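Local coordinates for protein tannase (Fusobacterium nucleatum subsp. nucleatum ATCC 25586, PDB 6YQ4) that hydrolyses gallotannins, probably as a serine esterase of the alpha/beta-hydrolase fold, and carries a bound magnesium ion, at residues I51-E56 against E151-D156; Y103-S106 against V110-A113; I73-T78 against R144-N149; K159-G164 against F486-N491; K18-N23 against I27-Y32. All blocks are in the same frame, centred on the assembly; numbering follows the deposited sequence.

Contact 1 of 5, residues I51-E56 against E151-D156; sequences IYIPEE and EVMPGD. With MG (magnesium ion), chain E.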
# COMPACT_ATOMS: atom_id res chain seq x y z
N ILE A 51 -8.72 3.07 -19.44
CA ILE A 51 -7.72 2.29 -20.15
C ILE A 51 -7.08 3.16 -21.22
O ILE A 51 -7.79 3.75 -22.04
CB ILE A 51 -8.33 1.02 -20.77
CG1 ILE A 51 -8.82 0.09 -19.67
CG2 ILE A 51 -7.32 0.33 -21.67
CD1 ILE A 51 -9.41 -1.20 -20.22
N TYR A 52 -5.75 3.24 -21.21
CA TYR A 52 -4.99 4.02 -22.17
C TYR A 52 -4.06 3.10 -22.95
O TYR A 52 -3.32 2.31 -22.36
CB TYR A 52 -4.18 5.10 -21.46
CG TYR A 52 -5.04 5.99 -20.60
CD1 TYR A 52 -5.91 6.91 -21.17
CD2 TYR A 52 -5.00 5.89 -19.21
CE1 TYR A 52 -6.69 7.73 -20.38
CE2 TYR A 52 -5.77 6.70 -18.42
CZ TYR A 52 -6.61 7.62 -19.01
OH TYR A 52 -7.39 8.42 -18.22
N ILE A 53 -4.11 3.20 -24.27
CA ILE A 53 -3.29 2.34 -25.12
C ILE A 53 -2.47 3.20 -26.08
O ILE A 53 -3.03 4.08 -26.75
CB ILE A 53 -4.16 1.34 -25.88
CG1 ILE A 53 -5.12 0.64 -24.92
CG2 ILE A 53 -3.29 0.35 -26.68
CD1 ILE A 53 -5.85 -0.52 -25.56
N PRO A 54 -1.16 2.98 -26.19
CA PRO A 54 -0.36 3.75 -27.15
C PRO A 54 -0.89 3.63 -28.58
O PRO A 54 -1.38 2.58 -29.01
CB PRO A 54 1.04 3.16 -27.02
CG PRO A 54 1.08 2.63 -25.61
CD PRO A 54 -0.31 2.10 -25.36
N GLU A 55 -0.80 4.75 -29.31
CA GLU A 55 -1.31 4.81 -30.67
C GLU A 55 -0.56 3.88 -31.61
O GLU A 55 -1.13 3.39 -32.59
CB GLU A 55 -1.27 6.26 -31.17
CG GLU A 55 -1.75 6.53 -32.61
CD GLU A 55 -3.22 6.20 -32.85
OE1 GLU A 55 -3.95 5.91 -31.88
OE2 GLU A 55 -3.66 6.23 -34.02
N GLU A 56 0.72 3.61 -31.32
CA GLU A 56 1.51 2.67 -32.11
C GLU A 56 0.82 1.32 -32.24
O GLU A 56 0.96 0.65 -33.27
CB GLU A 56 2.89 2.48 -31.47
CG GLU A 56 3.87 3.62 -31.70
CD GLU A 56 3.64 4.82 -30.78
OE1 GLU A 56 4.44 5.77 -30.86
OE2 GLU A 56 2.67 4.81 -29.98
N GLU A 151 -8.37 -11.11 -25.13
CA GLU A 151 -8.20 -11.51 -26.52
C GLU A 151 -8.55 -10.38 -27.48
O GLU A 151 -8.02 -10.34 -28.59
CB GLU A 151 -9.05 -12.74 -26.82
CG GLU A 151 -8.54 -13.98 -26.07
CD GLU A 151 -9.38 -15.22 -26.32
OE1 GLU A 151 -10.43 -15.12 -27.01
OE2 GLU A 151 -8.99 -16.31 -25.85
N VAL A 152 -9.39 -9.45 -27.06
CA VAL A 152 -9.75 -8.35 -27.94
C VAL A 152 -9.03 -7.05 -27.57
O VAL A 152 -8.94 -6.15 -28.42
CB VAL A 152 -11.29 -8.17 -27.94
CG1 VAL A 152 -11.79 -7.70 -26.58
CG2 VAL A 152 -11.71 -7.25 -29.07
N MET A 153 -8.49 -6.94 -26.36
CA MET A 153 -7.81 -5.72 -25.93
C MET A 153 -6.30 -5.84 -26.16
O MET A 153 -5.72 -6.89 -25.88
CB MET A 153 -8.07 -5.43 -24.45
CG MET A 153 -7.38 -4.18 -23.90
SD MET A 153 -7.75 -3.83 -22.15
CE MET A 153 -9.51 -4.16 -22.16
N PRO A 154 -5.67 -4.80 -26.70
CA PRO A 154 -4.21 -4.84 -26.85
C PRO A 154 -3.52 -5.06 -25.51
O PRO A 154 -4.03 -4.71 -24.44
CB PRO A 154 -3.87 -3.46 -27.44
CG PRO A 154 -5.11 -3.07 -28.20
CD PRO A 154 -6.27 -3.64 -27.39
N GLY A 155 -2.34 -5.66 -25.58
CA GLY A 155 -1.58 -5.98 -24.38
C GLY A 155 -1.76 -7.43 -23.96
O GLY A 155 -2.40 -8.24 -24.62
N ASP A 156 -1.17 -7.74 -22.81
CA ASP A 156 -1.12 -9.09 -22.28
C ASP A 156 -1.60 -9.08 -20.84
O ASP A 156 -0.88 -8.61 -19.95
CB ASP A 156 0.30 -9.65 -22.38
CG ASP A 156 0.42 -11.07 -21.83
OD1 ASP A 156 -0.63 -11.73 -21.64
OD2 ASP A 156 1.56 -11.52 -21.60
MG MG E . -4.46 -8.54 -24.92
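Ile-53 lays its CD1 methyl over the ring of Pro-154, 3.6 Å from the proline CD and nearly as close to CG, while its CG2 branch comes down near Pro-154 CB at 3.9 Å. The two side chains cross at about a right angle, and both branches of the isoleucine come down on one face of the proline ring. Two residues earlier on the same strand, Ile-51 meets Met-153 tip to tip: its CD1 is 3.5 Å from the methionine CE and 3.7 Å from SD. Met-153 starts out extended, CG anti to the backbone N (chi1 179°), and bends only at chi3 (-43°), which turns CE onto the isoleucine. The contact thus joins strand 48-54 of the central alpha/beta-hydrolase sheet to the loop between helix 134-148 and strand 160-163. That loop is a magnesium site. The carbonyl O of Met-153 binds the magnesium ion at 2.3 Å and the O of Gly-155 binds it at 2.1 Å, with Asp-150 adding its backbone O and OD2. Met-153 and Pro-154 therefore pack their side chains on the sheet while the backbone of the same loop serves the metal. Phe-10 also touches Met-153, and Phe-58 touches Ile-53.

Contact 2 of 5, residues Y103-S106 against V110-A113; sequences YALS and VVAA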
# COMPACT_ATOMS: atom_id res chain seq x y z
N TYR A 103 4.35 8.13 -17.84
CA TYR A 103 5.60 7.39 -17.90
C TYR A 103 5.37 6.01 -18.51
O TYR A 103 6.10 5.59 -19.42
CB TYR A 103 6.22 7.28 -16.50
CG TYR A 103 7.73 7.19 -16.55
CD1 TYR A 103 8.35 6.00 -16.93
CD2 TYR A 103 8.53 8.29 -16.25
CE1 TYR A 103 9.74 5.91 -17.02
CE2 TYR A 103 9.91 8.21 -16.33
CZ TYR A 103 10.51 7.00 -16.72
OH TYR A 103 11.88 6.90 -16.80
N ALA A 104 4.34 5.31 -18.05
CA ALA A 104 4.04 3.98 -18.56
C ALA A 104 3.79 4.01 -20.06
O ALA A 104 4.35 3.20 -20.82
CB ALA A 104 2.85 3.39 -17.80
N LEU A 105 2.98 4.96 -20.53
CA LEU A 105 2.67 5.04 -21.96
C LEU A 105 3.92 5.31 -22.79
O LEU A 105 4.06 4.76 -23.88
CB LEU A 105 1.62 6.12 -22.22
CG LEU A 105 0.17 5.74 -21.91
CD1 LEU A 105 -0.69 6.99 -21.99
CD2 LEU A 105 -0.35 4.65 -22.86
N SER A 106 4.82 6.15 -22.29
CA SER A 106 6.02 6.46 -23.06
C SER A 106 6.92 5.24 -23.21
O SER A 106 7.61 5.10 -24.22
CB SER A 106 6.80 7.60 -22.41
OG SER A 106 7.45 7.13 -21.23
N VAL A 110 0.51 -0.72 -21.86
CA VAL A 110 -0.91 -0.42 -21.77
C VAL A 110 -1.23 -0.03 -20.33
O VAL A 110 -0.70 -0.60 -19.37
CB VAL A 110 -1.76 -1.62 -22.24
CG1 VAL A 110 -3.20 -1.49 -21.76
CG2 VAL A 110 -1.73 -1.73 -23.75
N VAL A 111 -2.08 0.98 -20.16
CA VAL A 111 -2.42 1.48 -18.84
C VAL A 111 -3.90 1.20 -18.60
O VAL A 111 -4.75 1.66 -19.37
CB VAL A 111 -2.12 2.97 -18.71
CG1 VAL A 111 -2.64 3.49 -17.36
CG2 VAL A 111 -0.62 3.19 -18.84
N ALA A 112 -4.18 0.44 -17.55
CA ALA A 112 -5.54 0.25 -17.04
C ALA A 112 -5.51 0.74 -15.61
O ALA A 112 -4.78 0.19 -14.78
CB ALA A 112 -5.98 -1.21 -17.14
N ALA A 113 -6.28 1.79 -15.33
CA ALA A 113 -6.24 2.49 -14.04
C ALA A 113 -7.63 2.46 -13.41
O ALA A 113 -8.50 3.27 -13.77
CB ALA A 113 -5.76 3.93 -14.23
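Val-111 meets helix 100-106 through one methyl, CG2, which touches two neighbouring helix residues. It lies 3.6 Å from Ala-104 CB and 4.1 Å from Leu-105 CG. The valine torsion accounts for this: CG1 stands anti to the backbone N (chi1 174°), leaving CG2 beside that N and turned to the helix. Ala-104 points straight at the strand, and its single methyl lets the backbones come close, with the CA atoms of Ala-104 and Val-111 6.9 Å apart. Leu-105 does not start out toward the strand, but its CG comes in near Val-111, the two side chains crossing at about a right angle. Helix 100-106 and strand 110-114 belong to the beta-alpha-beta unit that begins with strand 73-76, and three residues carry the chain from the helix end back into the sheet. All three side chains are buried. Phe-486 of helix 482-493 touches Ala-104 as well, whereas Leu-105 reaches on to Pro-54, Ile-27 and Tyr-29 of the antiparallel strands. Near the end of the helix the Ser-106 hydroxyl turns back on the backbone and donates to Tyr-103 O, OG to O 2.7 Å, with OG tilted 22° from the carbonyl plane.

Contact 3 of 5, residues I73-T78 against R144-N149; sequences IFFPNT and RYLYLN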
# COMPACT_ATOMS: atom_id res chain seq x y z
N ILE A 73 0.77 -4.64 -18.78
CA ILE A 73 -0.36 -3.78 -18.43
C ILE A 73 -0.03 -3.16 -17.08
O ILE A 73 0.12 -3.88 -16.07
CB ILE A 73 -1.69 -4.56 -18.41
CG1 ILE A 73 -2.00 -5.08 -19.82
CG2 ILE A 73 -2.86 -3.68 -17.93
CD1 ILE A 73 -3.33 -5.79 -19.94
N PHE A 74 0.11 -1.83 -17.06
CA PHE A 74 0.41 -1.08 -15.85
C PHE A 74 -0.91 -0.73 -15.16
O PHE A 74 -1.77 -0.07 -15.76
CB PHE A 74 1.22 0.17 -16.19
CG PHE A 74 1.64 0.98 -14.97
CD1 PHE A 74 2.57 0.46 -14.07
CD2 PHE A 74 1.12 2.25 -14.75
CE1 PHE A 74 2.97 1.19 -12.95
CE2 PHE A 74 1.51 2.99 -13.62
CZ PHE A 74 2.44 2.45 -12.71
N PHE A 75 -1.04 -1.14 -13.90
CA PHE A 75 -2.30 -1.13 -13.15
C PHE A 75 -2.20 -0.26 -11.89
O PHE A 75 -2.18 -0.78 -10.77
CB PHE A 75 -2.65 -2.58 -12.81
CG PHE A 75 -4.05 -2.80 -12.32
CD1 PHE A 75 -5.12 -2.81 -13.21
CD2 PHE A 75 -4.30 -3.02 -10.97
CE1 PHE A 75 -6.44 -2.99 -12.76
CE2 PHE A 75 -5.61 -3.23 -10.51
CZ PHE A 75 -6.68 -3.21 -11.41
N PRO A 76 -2.16 1.08 -12.03
CA PRO A 76 -2.14 1.96 -10.84
C PRO A 76 -3.51 2.23 -10.23
O PRO A 76 -4.48 2.51 -10.93
CB PRO A 76 -1.54 3.26 -11.38
CG PRO A 76 -2.02 3.31 -12.83
CD PRO A 76 -2.10 1.85 -13.29
N ASN A 77 -3.58 2.17 -8.90
CA ASN A 77 -4.75 2.64 -8.15
C ASN A 77 -4.39 3.92 -7.40
O ASN A 77 -3.22 4.21 -7.16
CB ASN A 77 -5.30 1.56 -7.20
CG ASN A 77 -4.57 1.48 -5.86
OD1 ASN A 77 -4.72 2.37 -5.02
ND2 ASN A 77 -3.82 0.38 -5.62
N THR A 78 -5.42 4.71 -7.05
CA THR A 78 -5.21 6.04 -6.48
C THR A 78 -5.63 6.14 -5.02
O THR A 78 -5.72 7.26 -4.49
CB THR A 78 -5.95 7.11 -7.31
OG1 THR A 78 -7.37 7.00 -7.13
CG2 THR A 78 -5.60 6.99 -8.80
N ARG A 144 -10.30 -8.94 -13.29
CA ARG A 144 -11.10 -9.96 -13.96
C ARG A 144 -11.63 -9.43 -15.29
O ARG A 144 -11.64 -10.15 -16.29
CB ARG A 144 -12.22 -10.42 -13.03
CG ARG A 144 -11.68 -11.05 -11.77
CD ARG A 144 -12.75 -11.59 -10.86
NE ARG A 144 -12.21 -12.50 -9.86
CZ ARG A 144 -12.35 -13.82 -9.90
NH1 ARG A 144 -13.02 -14.40 -10.88
NH2 ARG A 144 -11.83 -14.56 -8.94
N TYR A 145 -12.05 -8.16 -15.31
CA TYR A 145 -12.43 -7.50 -16.55
C TYR A 145 -11.29 -7.52 -17.56
O TYR A 145 -11.50 -7.78 -18.75
CB TYR A 145 -12.85 -6.06 -16.25
CG TYR A 145 -13.23 -5.25 -17.47
CD1 TYR A 145 -14.56 -5.10 -17.85
CD2 TYR A 145 -12.25 -4.62 -18.24
CE1 TYR A 145 -14.91 -4.38 -18.96
CE2 TYR A 145 -12.58 -3.88 -19.35
CZ TYR A 145 -13.92 -3.76 -19.71
OH TYR A 145 -14.25 -3.03 -20.82
N LEU A 146 -10.07 -7.22 -17.11
CA LEU A 146 -8.91 -7.27 -18.00
C LEU A 146 -8.72 -8.65 -18.61
O LEU A 146 -8.45 -8.76 -19.81
CB LEU A 146 -7.65 -6.85 -17.27
CG LEU A 146 -7.65 -5.40 -16.78
CD1 LEU A 146 -6.27 -5.05 -16.24
CD2 LEU A 146 -8.04 -4.48 -17.90
N TYR A 147 -8.85 -9.71 -17.80
CA TYR A 147 -8.67 -11.07 -18.33
C TYR A 147 -9.78 -11.44 -19.31
O TYR A 147 -9.51 -11.99 -20.38
CB TYR A 147 -8.62 -12.10 -17.19
CG TYR A 147 -7.25 -12.23 -16.58
CD1 TYR A 147 -6.19 -12.80 -17.29
CD2 TYR A 147 -6.99 -11.77 -15.29
CE1 TYR A 147 -4.92 -12.91 -16.74
CE2 TYR A 147 -5.72 -11.88 -14.72
CZ TYR A 147 -4.69 -12.45 -15.45
OH TYR A 147 -3.44 -12.55 -14.87
N LEU A 148 -11.03 -11.12 -18.96
CA LEU A 148 -12.17 -11.42 -19.83
C LEU A 148 -12.01 -10.81 -21.22
O LEU A 148 -12.44 -11.40 -22.21
CB LEU A 148 -13.46 -10.94 -19.18
CG LEU A 148 -14.75 -11.34 -19.92
CD1 LEU A 148 -15.66 -12.19 -19.06
CD2 LEU A 148 -15.48 -10.10 -20.38
N ASN A 149 -11.38 -9.64 -21.31
CA ASN A 149 -11.23 -8.93 -22.57
C ASN A 149 -9.83 -9.01 -23.13
O ASN A 149 -9.48 -8.20 -24.00
CB ASN A 149 -11.59 -7.45 -22.40
CG ASN A 149 -13.03 -7.24 -22.13
OD1 ASN A 149 -13.86 -7.36 -23.02
ND2 ASN A 149 -13.36 -6.90 -20.89
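The Phe-75 ring receives one methyl of Leu-146 obliquely: CD1 of the leucine is 3.9 Å from the phenylalanine CD1 and 4.0 Å from its CE1. On the helix, one face of the Tyr-145 ring carries Asn-149 ND2, 3.3 Å above the plane and over its centre. That amide also donates to Tyr-145 O, ND2 to O 3.0 Å. Asn-149 N reaches the same oxygen from the other face of its carbonyl plane, at 3.2 Å, giving the last turn of the helix a double grip, and Leu-8 O and Phe-10 N hold the amide from outside. Leu-146 CD1 also touches Ile-73 CG2 at 4.0 Å, the two side chains sliding past each other in opposite directions. With CG beside its own backbone N (chi1 -64°), Leu-146 brings that one methyl against both Ile-73 and Phe-75, alternate residues on one face of the strand. Ala-112 and Ile-160 of the flanking strands touch the leucine too. Helix 134-148 is thereby seated on parallel strand 73-76, the helix-on-sheet layering of the alpha/beta-hydrolase core.

Contact 4 of 5, residues K159-G164 against F486-N491; sequences KIISNG and FNWIDN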
# COMPACT_ATOMS: atom_id res chain seq x y z
N LYS A 159 0.49 -10.15 -17.71
CA LYS A 159 1.58 -9.30 -17.23
C LYS A 159 1.01 -7.99 -16.69
O LYS A 159 1.30 -6.90 -17.18
CB LYS A 159 2.61 -9.08 -18.34
CG LYS A 159 3.34 -10.36 -18.67
CD LYS A 159 4.69 -10.11 -19.25
CE LYS A 159 5.07 -11.28 -20.15
NZ LYS A 159 6.44 -11.76 -19.83
N ILE A 160 0.19 -8.12 -15.65
CA ILE A 160 -0.38 -6.98 -14.95
C ILE A 160 0.56 -6.59 -13.82
O ILE A 160 0.85 -7.40 -12.93
CB ILE A 160 -1.78 -7.31 -14.41
CG1 ILE A 160 -2.79 -7.46 -15.55
CG2 ILE A 160 -2.25 -6.24 -13.44
CD1 ILE A 160 -4.16 -7.95 -15.09
N ILE A 161 1.04 -5.35 -13.83
CA ILE A 161 1.86 -4.83 -12.73
C ILE A 161 1.01 -3.85 -11.95
O ILE A 161 0.66 -2.77 -12.45
CB ILE A 161 3.15 -4.16 -13.22
CG1 ILE A 161 3.91 -5.10 -14.16
CG2 ILE A 161 4.02 -3.74 -11.99
CD1 ILE A 161 3.62 -4.89 -15.63
N SER A 162 0.69 -4.22 -10.71
CA SER A 162 -0.01 -3.35 -9.78
C SER A 162 0.92 -2.28 -9.22
O SER A 162 2.10 -2.55 -8.97
CB SER A 162 -0.58 -4.19 -8.65
OG SER A 162 -1.58 -3.51 -7.93
N ASN A 163 0.37 -1.08 -8.98
CA ASN A 163 1.05 -0.00 -8.26
C ASN A 163 0.08 0.71 -7.31
O ASN A 163 -1.12 0.83 -7.57
CB ASN A 163 1.68 1.01 -9.24
CG ASN A 163 2.72 1.90 -8.57
OD1 ASN A 163 3.53 1.44 -7.76
ND2 ASN A 163 2.71 3.19 -8.91
N GLY A 164 0.62 1.18 -6.19
CA GLY A 164 -0.14 1.95 -5.22
C GLY A 164 0.79 2.56 -4.19
O GLY A 164 1.97 2.21 -4.09
N PHE A 486 10.38 1.82 -13.42
CA PHE A 486 10.12 1.20 -14.71
C PHE A 486 11.35 0.47 -15.24
O PHE A 486 11.23 -0.36 -16.16
CB PHE A 486 9.59 2.27 -15.68
CG PHE A 486 8.10 2.57 -15.48
CD1 PHE A 486 7.13 1.82 -16.12
CD2 PHE A 486 7.69 3.57 -14.61
CE1 PHE A 486 5.77 2.08 -15.92
CE2 PHE A 486 6.34 3.84 -14.40
CZ PHE A 486 5.38 3.08 -15.05
N ASN A 487 12.53 0.73 -14.68
CA ASN A 487 13.66 -0.15 -14.91
C ASN A 487 13.38 -1.54 -14.32
O ASN A 487 13.57 -2.56 -14.99
CB ASN A 487 14.93 0.46 -14.32
CG ASN A 487 15.46 1.62 -15.16
OD1 ASN A 487 15.24 1.69 -16.38
ND2 ASN A 487 16.17 2.54 -14.52
N TRP A 488 12.89 -1.57 -13.07
CA TRP A 488 12.53 -2.83 -12.42
C TRP A 488 11.45 -3.57 -13.19
O TRP A 488 11.54 -4.79 -13.39
CB TRP A 488 12.08 -2.54 -10.99
CG TRP A 488 11.65 -3.76 -10.24
CD1 TRP A 488 12.46 -4.67 -9.63
CD2 TRP A 488 10.31 -4.21 -10.01
NE1 TRP A 488 11.72 -5.65 -9.03
CE2 TRP A 488 10.39 -5.40 -9.25
CE3 TRP A 488 9.05 -3.72 -10.37
CZ2 TRP A 488 9.26 -6.11 -8.86
CZ3 TRP A 488 7.93 -4.42 -9.96
CH2 TRP A 488 8.04 -5.60 -9.21
N ILE A 489 10.41 -2.86 -13.64
CA ILE A 489 9.31 -3.52 -14.36
C ILE A 489 9.82 -4.09 -15.67
O ILE A 489 9.52 -5.24 -16.02
CB ILE A 489 8.14 -2.55 -14.60
CG1 ILE A 489 7.53 -2.03 -13.31
CG2 ILE A 489 7.06 -3.21 -15.46
CD1 ILE A 489 6.40 -1.07 -13.55
N ASP A 490 10.56 -3.29 -16.44
CA ASP A 490 11.18 -3.80 -17.67
C ASP A 490 11.99 -5.06 -17.41
O ASP A 490 11.89 -6.05 -18.14
CB ASP A 490 12.07 -2.72 -18.31
CG ASP A 490 11.29 -1.78 -19.22
OD1 ASP A 490 10.06 -1.64 -19.05
OD2 ASP A 490 11.92 -1.17 -20.12
N ASN A 491 12.81 -5.05 -16.35
CA ASN A 491 13.65 -6.20 -16.05
C ASN A 491 12.81 -7.40 -15.63
O ASN A 491 13.04 -8.52 -16.10
CB ASN A 491 14.64 -5.88 -14.94
CG ASN A 491 15.53 -7.04 -14.62
OD1 ASN A 491 16.34 -7.44 -15.46
ND2 ASN A 491 15.38 -7.62 -13.43
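Ile-161 and Ile-489 lie obliquely across one another, each meeting the other through both branches. On one side the CD1 and CG1 atoms of Ile-161 rest against Ile-489 CG2, at 3.8 and 3.9 Å; on the other, Ile-161 CG2 faces Ile-489 CD1, also at 3.9 Å. Short branch thus meets long branch both ways. The two side chains share a first torsion, with CG2 anti to the backbone N, but differ further out: Ile-489 is extended, whereas Ile-161 has chi2 turned to 94°, which swings CD1 toward the methyl of its partner. Trp-488 adds a lighter touch from its edge, its CZ3 lying 4.5 Å from Ile-161 CG2, which is near the plane of the indole. The same indole goes on to Ala-202, Tyr-435 and Arg-437, and Phe-486, on the same helix, meets the rings of Phe-74 and Tyr-103 and is edge-to-face with Tyr-109. Helix 482-493, near the C terminus, is so packed on strand 160-163, whose end leads through Gly-164 into what is probably the nucleophile elbow, GxSxG with Ser-166, of an alpha/beta-hydrolase.

Contact 5 of 5, residues K18-N23 against I27-Y32; sequences KEIKIN and IKYRAY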
# COMPACT_ATOMS: atom_id res chain seq x y z
N LYS A 18 -6.06 11.20 -27.76
CA LYS A 18 -5.47 12.22 -26.91
C LYS A 18 -3.96 12.22 -27.11
O LYS A 18 -3.41 11.40 -27.86
CB LYS A 18 -5.85 11.99 -25.44
CG LYS A 18 -7.36 12.14 -25.18
CD LYS A 18 -7.76 11.89 -23.74
CE LYS A 18 -9.20 12.37 -23.52
NZ LYS A 18 -9.49 12.83 -22.11
N GLU A 19 -3.28 13.16 -26.46
CA GLU A 19 -1.84 13.29 -26.58
C GLU A 19 -1.32 14.12 -25.41
O GLU A 19 -2.08 14.80 -24.72
CB GLU A 19 -1.42 13.94 -27.91
CG GLU A 19 -2.04 15.31 -28.14
CD GLU A 19 -1.53 15.98 -29.40
OE1 GLU A 19 -0.71 15.35 -30.11
OE2 GLU A 19 -1.92 17.13 -29.68
N ILE A 20 -0.01 14.04 -25.20
CA ILE A 20 0.66 14.83 -24.18
C ILE A 20 2.13 14.88 -24.55
O ILE A 20 2.68 13.92 -25.10
CB ILE A 20 0.43 14.25 -22.76
CG1 ILE A 20 1.03 15.16 -21.70
CG2 ILE A 20 1.00 12.84 -22.63
CD1 ILE A 20 0.90 14.63 -20.32
N LYS A 21 2.76 16.02 -24.28
CA LYS A 21 4.18 16.23 -24.51
C LYS A 21 4.86 16.36 -23.16
O LYS A 21 4.45 17.17 -22.33
CB LYS A 21 4.42 17.49 -25.36
CG LYS A 21 3.49 17.66 -26.57
CD LYS A 21 2.15 18.35 -26.23
CE LYS A 21 0.98 17.82 -27.08
NZ LYS A 21 -0.37 18.13 -26.50
N ILE A 22 5.88 15.55 -22.92
CA ILE A 22 6.53 15.54 -21.61
C ILE A 22 7.61 16.61 -21.51
O ILE A 22 7.60 17.44 -20.58
CB ILE A 22 7.06 14.12 -21.30
CG1 ILE A 22 7.98 13.57 -22.40
CG2 ILE A 22 5.89 13.18 -21.13
CD1 ILE A 22 9.48 13.65 -22.09
N ASN A 23 8.55 16.62 -22.46
CA ASN A 23 9.52 17.70 -22.61
C ASN A 23 9.77 18.04 -24.07
O ASN A 23 10.38 19.08 -24.34
CB ASN A 23 10.87 17.35 -21.95
CG ASN A 23 10.75 17.00 -20.46
OD1 ASN A 23 10.24 15.94 -20.10
ND2 ASN A 23 11.23 17.89 -19.60
N ILE A 27 3.53 12.03 -26.96
CA ILE A 27 2.96 10.72 -26.67
C ILE A 27 1.49 10.76 -27.09
O ILE A 27 0.68 11.44 -26.46
CB ILE A 27 3.12 10.35 -25.19
CG1 ILE A 27 4.57 10.52 -24.75
CG2 ILE A 27 2.62 8.93 -24.92
CD1 ILE A 27 4.76 10.39 -23.28
N LYS A 28 1.16 10.06 -28.17
CA LYS A 28 -0.22 9.91 -28.62
C LYS A 28 -0.76 8.57 -28.15
O LYS A 28 -0.06 7.55 -28.18
CB LYS A 28 -0.31 10.02 -30.14
CG LYS A 28 0.06 11.40 -30.69
CD LYS A 28 -0.07 11.49 -32.20
CE LYS A 28 -1.43 11.00 -32.69
NZ LYS A 28 -1.85 11.70 -33.96
N TYR A 29 -2.01 8.57 -27.69
CA TYR A 29 -2.63 7.37 -27.16
C TYR A 29 -4.13 7.43 -27.41
O TYR A 29 -4.69 8.47 -27.74
CB TYR A 29 -2.33 7.19 -25.66
CG TYR A 29 -2.80 8.35 -24.80
CD1 TYR A 29 -4.04 8.32 -24.18
CD2 TYR A 29 -2.01 9.48 -24.64
CE1 TYR A 29 -4.47 9.38 -23.41
CE2 TYR A 29 -2.43 10.54 -23.87
CZ TYR A 29 -3.67 10.49 -23.26
OH TYR A 29 -4.10 11.55 -22.50
N ARG A 30 -4.78 6.28 -27.25
CA ARG A 30 -6.23 6.16 -27.37
C ARG A 30 -6.81 5.92 -25.98
O ARG A 30 -6.44 4.95 -25.31
CB ARG A 30 -6.61 5.02 -28.30
CG ARG A 30 -6.43 5.35 -29.74
CD ARG A 30 -6.91 4.21 -30.64
NE ARG A 30 -6.36 4.41 -31.97
CZ ARG A 30 -6.84 3.86 -33.07
NH1 ARG A 30 -6.27 4.12 -34.23
NH2 ARG A 30 -7.90 3.04 -33.00
N ALA A 31 -7.74 6.78 -25.58
CA ALA A 31 -8.31 6.76 -24.24
C ALA A 31 -9.67 6.09 -24.27
O ALA A 31 -10.54 6.49 -25.05
CB ALA A 31 -8.43 8.18 -23.68
N TYR A 32 -9.86 5.07 -23.42
CA TYR A 32 -11.14 4.41 -23.19
C TYR A 32 -11.58 4.73 -21.76
O TYR A 32 -11.24 4.03 -20.81
CB TYR A 32 -11.03 2.92 -23.43
CG TYR A 32 -10.43 2.57 -24.77
CD1 TYR A 32 -11.25 2.14 -25.82
CD2 TYR A 32 -9.05 2.66 -24.99
CE1 TYR A 32 -10.70 1.80 -27.06
CE2 TYR A 32 -8.51 2.34 -26.24
CZ TYR A 32 -9.33 1.90 -27.26
OH TYR A 32 -8.79 1.58 -28.49
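Lys-18 and Tyr-29 are joined by two backbone hydrogen bonds. Lys-18 N donates to Tyr-29 O at 3.1 Å, and Tyr-29 N returns the bond to Lys-18 O at 3.2 Å. Ile-20 and Ile-27 form the second hydrogen-bonded pair, with Ile-20 N on Ile-27 O at 3.0 Å and Ile-27 N on Ile-20 O at 2.8 Å. Between them Glu-19 and Lys-28 are a non-hydrogen-bonded pair, where Glu-19 CA makes a CA-H...O contact with Ile-27 O at 3.1 Å. This is the beta hairpin of strands 16-21 and 26-36, antiparallel at the edge of the main sheet; on the other side of 26-36, Arg-30 and Tyr-32 bond to Ile-53 and Ile-51 of strand 48-54, and Lys-28 to Glu-55 just past its end. The Tyr-29 ring swings back over the neighbouring strand, CG between the backbone N and the carbonyl carbon (chi1 59°), which places one ring face over Lys-18 C, offset toward the ring's rim, and brings CZ within 3.4 Å of Lys-18 CB. The lysine chain then runs past Ala-31, and NZ ends in a salt bridge with Glu-33. Ile-22 CG2 rests on Ile-27 CD1 at 3.7 Å. On the face away from Tyr-29 and Ile-20, Glu-19 and Lys-28 run side by side, while Glu-19 OE2 has Lys-21 NZ as a long ion pair at 3.7 Å.

From the N terminus, contact 5 closes first, a short hairpin, before contact 1 opens on the next strand, 48-54, which bonds to strand 26-36. Contact 1 closes a loop of 94 residues and contains contact 3, which in turn encloses contact 2, three loops one inside another. In the sheet the order is 48-54, 110-114, 73-76, 160-163: contact 1 ties the first to the metal-binding loop, contact 2 the second to helix 100-106, contact 3 the third to helix 134-148 and contact 4 the fourth to helix 482-493. Contact 4 opens just after contact 1 closes and spans 321 residues; its Phe-486 meets Phe-74 of contact 3 and Tyr-103 and Ala-104 of contact 2.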